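Local coordinates for 5' nucleotidase family protein (Staphylococcus aureus subsp. aureus, PDB 4Q7F) that belongs to the 5'-nucleotidase family, pairing a calcineurin-like metallophosphoesterase domain, which here holds manganese and magnesium, with a 5'-nucleotidase C-terminal domain, at residues Y434-R448 / M515-K527. Sequence-based numbering, arbitrary orientation.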
loop_
_atom_site.group_PDB
_atom_site.type_symbol
_atom_site.label_atom_id
_atom_site.label_comp_id
_atom_site.label_asym_id
_atom_site.label_seq_id
_atom_site.Cartn_x
_atom_site.Cartn_y
_atom_site.Cartn_z
ATOM N N TYR A 434 7.476 8.975 -7.924
ATOM C CA TYR A 434 8.520 9.772 -8.547
ATOM C C TYR A 434 9.781 8.934 -8.661
ATOM O O TYR A 434 10.262 8.402 -7.670
ATOM C CB TYR A 434 8.841 11.018 -7.726
ATOM C CG TYR A 434 10.038 11.794 -8.280
ATOM C CD1 TYR A 434 9.957 12.464 -9.483
ATOM C CD2 TYR A 434 11.228 11.869 -7.569
ATOM C CE1 TYR A 434 11.040 13.157 -9.978
ATOM C CE2 TYR A 434 12.309 12.578 -8.040
ATOM C CZ TYR A 434 12.219 13.216 -9.248
ATOM O OH TYR A 434 13.307 13.943 -9.678
ATOM N N ASP A 435 10.362 8.868 -9.847
ATOM C CA ASP A 435 11.577 8.057 -10.026
ATOM C C ASP A 435 12.755 8.911 -10.330
ATOM O O ASP A 435 12.642 9.964 -11.011
ATOM C CB ASP A 435 11.415 7.012 -11.141
ATOM C CG ASP A 435 10.532 5.836 -10.748
ATOM O OD1 ASP A 435 10.437 5.517 -9.550
ATOM O OD2 ASP A 435 9.969 5.171 -11.661
ATOM N N ILE A 436 13.889 8.458 -9.793
ATOM C CA ILE A 436 15.184 9.049 -10.067
ATOM C C ILE A 436 15.904 8.070 -10.992
ATOM O O ILE A 436 15.998 6.876 -10.699
ATOM C CB ILE A 436 16.034 9.281 -8.797
ATOM C CG1 ILE A 436 15.343 10.240 -7.820
ATOM C CG2 ILE A 436 17.404 9.812 -9.178
ATOM C CD1 ILE A 436 14.366 9.596 -6.862
ATOM N N TYR A 437 16.428 8.576 -12.109
ATOM C CA TYR A 437 17.057 7.726 -13.112
ATOM C C TYR A 437 18.571 7.782 -13.116
ATOM O O TYR A 437 19.177 8.808 -12.838
ATOM C CB TYR A 437 16.558 8.118 -14.521
ATOM C CG TYR A 437 15.061 7.995 -14.687
ATOM C CD1 TYR A 437 14.204 8.968 -14.187
ATOM C CD2 TYR A 437 14.504 6.925 -15.396
ATOM C CE1 TYR A 437 12.827 8.864 -14.339
ATOM C CE2 TYR A 437 13.133 6.803 -15.537
ATOM C CZ TYR A 437 12.307 7.771 -15.008
ATOM O OH TYR A 437 10.975 7.652 -15.180
ATOM N N GLY A 438 19.168 6.654 -13.451
ATOM C CA GLY A 438 20.620 6.532 -13.572
ATOM C C GLY A 438 21.013 6.042 -14.956
ATOM O O GLY A 438 20.293 5.245 -15.602
ATOM N N GLY A 439 22.164 6.511 -15.431
ATOM C CA GLY A 439 22.639 6.102 -16.722
ATOM C C GLY A 439 22.219 7.073 -17.791
ATOM O O GLY A 439 22.740 7.021 -18.895
ATOM N N VAL A 440 21.279 7.957 -17.453
ATOM C CA VAL A 440 20.799 8.969 -18.365
ATOM C C VAL A 440 20.793 10.291 -17.616
ATOM O O VAL A 440 20.355 10.347 -16.470
ATOM C CB VAL A 440 19.382 8.648 -18.912
ATOM C CG1 VAL A 440 18.360 8.490 -17.805
ATOM C CG2 VAL A 440 18.902 9.702 -19.886
ATOM N N SER A 441 21.331 11.335 -18.249
ATOM C CA SER A 441 21.338 12.664 -17.683
ATOM C C SER A 441 20.222 13.441 -18.371
ATOM O O SER A 441 19.902 13.177 -19.533
ATOM C CB SER A 441 22.702 13.358 -17.848
ATOM O OG SER A 441 22.986 13.591 -19.195
ATOM N N TYR A 442 19.651 14.400 -17.651
ATOM C CA TYR A 442 18.492 15.169 -18.129
ATOM C C TYR A 442 18.225 16.412 -17.296
ATOM O O TYR A 442 18.718 16.572 -16.180
ATOM C CB TYR A 442 17.236 14.277 -18.129
ATOM C CG TYR A 442 16.968 13.584 -16.799
ATOM C CD1 TYR A 442 17.668 12.431 -16.441
ATOM C CD2 TYR A 442 15.996 14.057 -15.908
ATOM C CE1 TYR A 442 17.430 11.791 -15.221
ATOM C CE2 TYR A 442 15.760 13.418 -14.696
ATOM C CZ TYR A 442 16.477 12.281 -14.359
ATOM O OH TYR A 442 16.236 11.638 -13.145
ATOM N N THR A 443 17.417 17.287 -17.870
ATOM C CA THR A 443 17.044 18.528 -17.280
ATOM C C THR A 443 15.528 18.562 -17.281
ATOM O O THR A 443 14.893 18.292 -18.313
ATOM C CB THR A 443 17.527 19.725 -18.135
ATOM O OG1 THR A 443 18.957 19.719 -18.228
ATOM C CG2 THR A 443 17.070 21.038 -17.508
ATOM N N ILE A 444 14.943 18.832 -16.116
ATOM C CA ILE A 444 13.502 18.975 -15.995
ATOM C C ILE A 444 13.182 20.453 -15.823
ATOM O O ILE A 444 13.735 21.096 -14.943
ATOM C CB ILE A 444 12.941 18.184 -14.792
ATOM C CG1 ILE A 444 13.075 16.669 -15.025
ATOM C CG2 ILE A 444 11.487 18.543 -14.599
ATOM C CD1 ILE A 444 12.677 15.805 -13.808
ATOM N N HIS A 445 12.310 20.982 -16.674
ATOM C CA HIS A 445 11.858 22.377 -16.620
ATOM C C HIS A 445 10.424 22.380 -16.107
ATOM O O HIS A 445 9.487 22.227 -16.879
ATOM C CB HIS A 445 11.919 23.026 -18.005
ATOM C CG HIS A 445 13.309 23.307 -18.475
ATOM N ND1 HIS A 445 14.002 24.430 -18.090
ATOM C CD2 HIS A 445 14.142 22.613 -19.283
ATOM C CE1 HIS A 445 15.202 24.422 -18.638
ATOM N NE2 HIS A 445 15.307 23.336 -19.377
ATOM N N VAL A 446 10.263 22.590 -14.807
ATOM C CA VAL A 446 8.938 22.484 -14.144
ATOM C C VAL A 446 7.935 23.550 -14.626
ATOM O O VAL A 446 6.755 23.305 -14.653
ATOM C CB VAL A 446 9.097 22.492 -12.610
ATOM C CG1 VAL A 446 7.764 22.178 -11.917
ATOM C CG2 VAL A 446 10.149 21.457 -12.205
ATOM N N GLY A 447 8.424 24.695 -15.072
ATOM C CA GLY A 447 7.535 25.750 -15.564
ATOM C C GLY A 447 6.868 25.421 -16.902
ATOM O O GLY A 447 5.962 26.125 -17.325
ATOM N N ARG A 448 7.316 24.360 -17.575
ATOM C CA ARG A 448 6.756 23.983 -18.887
ATOM C C ARG A 448 5.616 22.987 -18.731
ATOM O O ARG A 448 5.544 22.310 -17.712
ATOM C CB ARG A 448 7.869 23.431 -19.766
ATOM C CG ARG A 448 8.963 24.480 -19.993
ATOM C CD ARG A 448 10.137 23.931 -20.753
ATOM N NE ARG A 448 11.212 24.911 -20.805
ATOM C CZ ARG A 448 12.341 24.757 -21.492
ATOM N NH1 ARG A 448 12.556 23.645 -22.211
ATOM N NH2 ARG A 448 13.250 25.724 -21.473
HETATM N N MSE A 515 33.511 0.597 -1.739
HETATM C CA MSE A 515 32.383 1.470 -2.070
HETATM C C MSE A 515 32.776 2.671 -2.879
HETATM O O MSE A 515 32.456 3.807 -2.520
HETATM C CB MSE A 515 31.686 1.928 -0.785
HETATM C CG MSE A 515 31.019 0.769 -0.052
HETATM SE SE MSE A 515 29.441 0.106 -1.053
HETATM C CE MSE A 515 28.384 1.773 -1.080
ATOM N N ARG A 516 33.487 2.435 -3.976
ATOM C CA ARG A 516 33.865 3.512 -4.878
ATOM C C ARG A 516 32.765 3.540 -5.931
ATOM O O ARG A 516 32.820 2.814 -6.920
ATOM C CB ARG A 516 35.232 3.250 -5.494
ATOM C CG ARG A 516 36.329 3.062 -4.456
ATOM C CD ARG A 516 37.704 3.084 -5.099
ATOM N NE ARG A 516 37.961 4.376 -5.736
ATOM C CZ ARG A 516 39.063 4.682 -6.416
ATOM N NH1 ARG A 516 39.189 5.889 -6.960
ATOM N NH2 ARG A 516 40.037 3.792 -6.559
ATOM N N ILE A 517 31.757 4.375 -5.697
ATOM C CA ILE A 517 30.582 4.443 -6.565
ATOM C C ILE A 517 30.717 5.511 -7.650
ATOM O O ILE A 517 30.919 6.675 -7.337
ATOM C CB ILE A 517 29.308 4.750 -5.735
ATOM C CG1 ILE A 517 29.238 3.876 -4.467
ATOM C CG2 ILE A 517 28.056 4.588 -6.585
ATOM C CD1 ILE A 517 29.382 2.388 -4.716
ATOM N N PRO A 518 30.624 5.116 -8.933
ATOM C CA PRO A 518 30.700 6.137 -9.982
ATOM C C PRO A 518 29.425 6.971 -10.029
ATOM O O PRO A 518 28.376 6.528 -9.538
ATOM C CB PRO A 518 30.866 5.324 -11.270
ATOM C CG PRO A 518 30.408 3.964 -10.951
ATOM C CD PRO A 518 30.681 3.753 -9.486
ATOM N N GLN A 519 29.506 8.158 -10.620
ATOM C CA GLN A 519 28.349 9.028 -10.690
ATOM C C GLN A 519 27.470 8.656 -11.883
ATOM O O GLN A 519 27.793 8.964 -13.027
ATOM C CB GLN A 519 28.759 10.505 -10.761
ATOM C CG GLN A 519 27.601 11.457 -10.449
ATOM C CD GLN A 519 27.092 11.317 -9.008
ATOM O OE1 GLN A 519 27.874 11.064 -8.075
ATOM N NE2 GLN A 519 25.783 11.493 -8.819
ATOM N N VAL A 520 26.361 7.993 -11.599
ATOM C CA VAL A 520 25.409 7.572 -12.632
ATOM C C VAL A 520 24.125 8.413 -12.643
ATOM O O VAL A 520 23.379 8.381 -13.620
ATOM C CB VAL A 520 25.061 6.078 -12.507
ATOM C CG1 VAL A 520 26.318 5.237 -12.700
ATOM C CG2 VAL A 520 24.385 5.771 -11.170
ATOM N N VAL A 521 23.899 9.180 -11.576
ATOM C CA VAL A 521 22.729 10.068 -11.459
ATOM C C VAL A 521 23.248 11.474 -11.670
ATOM O O VAL A 521 24.117 11.956 -10.936
ATOM C CB VAL A 521 22.000 9.927 -10.115
ATOM C CG1 VAL A 521 20.783 10.847 -10.057
ATOM C CG2 VAL A 521 21.551 8.495 -9.907
ATOM N N ASP A 522 22.721 12.111 -12.702
ATOM C CA ASP A 522 23.148 13.415 -13.078
ATOM C C ASP A 522 21.968 14.089 -13.770
ATOM O O ASP A 522 21.685 13.816 -14.935
ATOM C CB ASP A 522 24.334 13.249 -14.020
ATOM C CG ASP A 522 24.870 14.560 -14.532
ATOM O OD1 ASP A 522 24.423 15.611 -14.065
ATOM O OD2 ASP A 522 25.747 14.516 -15.401
ATOM N N PHE A 523 21.260 14.938 -13.032
ATOM C CA PHE A 523 20.083 15.622 -13.560
ATOM C C PHE A 523 19.883 16.935 -12.833
ATOM O O PHE A 523 20.509 17.181 -11.812
ATOM C CB PHE A 523 18.825 14.754 -13.429
ATOM C CG PHE A 523 18.354 14.551 -12.013
ATOM C CD1 PHE A 523 18.950 13.606 -11.189
ATOM C CD2 PHE A 523 17.286 15.298 -11.507
ATOM C CE1 PHE A 523 18.500 13.415 -9.884
ATOM C CE2 PHE A 523 16.833 15.118 -10.207
ATOM C CZ PHE A 523 17.443 14.179 -9.394
ATOM N N LYS A 524 18.993 17.755 -13.361
ATOM C CA LYS A 524 18.728 19.069 -12.816
ATOM C C LYS A 524 17.271 19.334 -12.914
ATOM O O LYS A 524 16.638 18.947 -13.903
ATOM C CB LYS A 524 19.404 20.155 -13.675
ATOM C CG LYS A 524 20.859 19.927 -13.947
ATOM C CD LYS A 524 21.386 20.972 -14.920
ATOM C CE LYS A 524 22.743 20.578 -15.431
ATOM N NZ LYS A 524 23.221 21.567 -16.448
ATOM N N VAL A 525 16.736 20.021 -11.910
ATOM C CA VAL A 525 15.327 20.393 -11.894
ATOM C C VAL A 525 15.254 21.861 -11.607
ATOM O O VAL A 525 15.857 22.331 -10.665
ATOM C CB VAL A 525 14.548 19.627 -10.829
ATOM C CG1 VAL A 525 13.075 20.020 -10.874
ATOM C CG2 VAL A 525 14.715 18.152 -11.081
ATOM N N GLU A 526 14.544 22.585 -12.449
ATOM C CA GLU A 526 14.435 24.007 -12.294
ATOM C C GLU A 526 13.193 24.430 -13.028
ATOM O O GLU A 526 12.515 23.586 -13.607
ATOM C CB GLU A 526 15.666 24.660 -12.892
ATOM C CG GLU A 526 15.787 24.488 -14.396
ATOM C CD GLU A 526 17.091 25.031 -14.922
ATOM O OE1 GLU A 526 17.074 26.143 -15.501
ATOM O OE2 GLU A 526 18.134 24.377 -14.700
ATOM N N LYS A 527 12.868 25.717 -13.003
ATOM C CA LYS A 527 11.706 26.191 -13.752
ATOM C C LYS A 527 11.886 25.902 -15.242
ATOM O O LYS A 527 13.030 25.858 -15.700
ATOM C CB LYS A 527 11.506 27.698 -13.595
ATOM C CG LYS A 527 11.023 28.188 -12.240
ATOM C CD LYS A 527 10.765 29.686 -12.345
ATOM C CE LYS A 527 10.145 30.273 -11.100
ATOM N NZ LYS A 527 9.738 31.671 -11.383
ATOM O OXT LYS A 527 10.932 25.741 -16.028
HETATM O O HOH W 1 20.435 10.987 -13.829
HETATM O O HOH W 2 11.634 26.811 -18.499
#
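Ile444 and Lys524 set the backbone pairing: Ile444 N donates to Lys524 O at 2.8 Å, and strands 441-445 and 522-526 run parallel, 7° apart. Glu526 N returns a bond to Ile444 O, and Val446 N carries the ladder on to Glu526 O; at the other end the bond from Tyr442 N to Asp522 O is weak. The C-terminal strand 522-526 thereby becomes the outer strand of a four-stranded sheet of the 5'-nucleotidase C-terminal domain, with strand 454-459 on the far side of 441-445.

Among the apolar contacts, CB of Phe523 sits over the centre of the Tyr442 ring, 3.5 Å from its centroid, a CH-pi contact. The two rings are nearly parallel but slid apart, with centroids 5.2 Å apart, so little ring overlap results. With similar chi1 values (53° and 69°) on neighbouring parallel strands, the two side chains lie side by side and point the same way. Ile436 CG2 touches Val521 CG1 at 3.6 Å and Phe523 CE1, while Val446 CG2 packs on Val525 CG1.

Polar contacts close both ends. Gly439 N bonds Val520 O at 2.9 Å, and a water joins Tyr437 O, Val440 O and Asp522 N. The C-terminal carboxylate of Lys527 takes His445 ND1 on O at 2.9 Å and Gly447 N on OXT; the Arg448 guanidinium lies over one face of the His445 imidazole, its CZ offset toward the rim, and its NE reaches OXT through a second water.

With two direct N-H donors and a bridged arginine, the terminal carboxylate probably has its negative charge stabilised, an arrangement consistent with holding the chain end beside the type I turn 445-448.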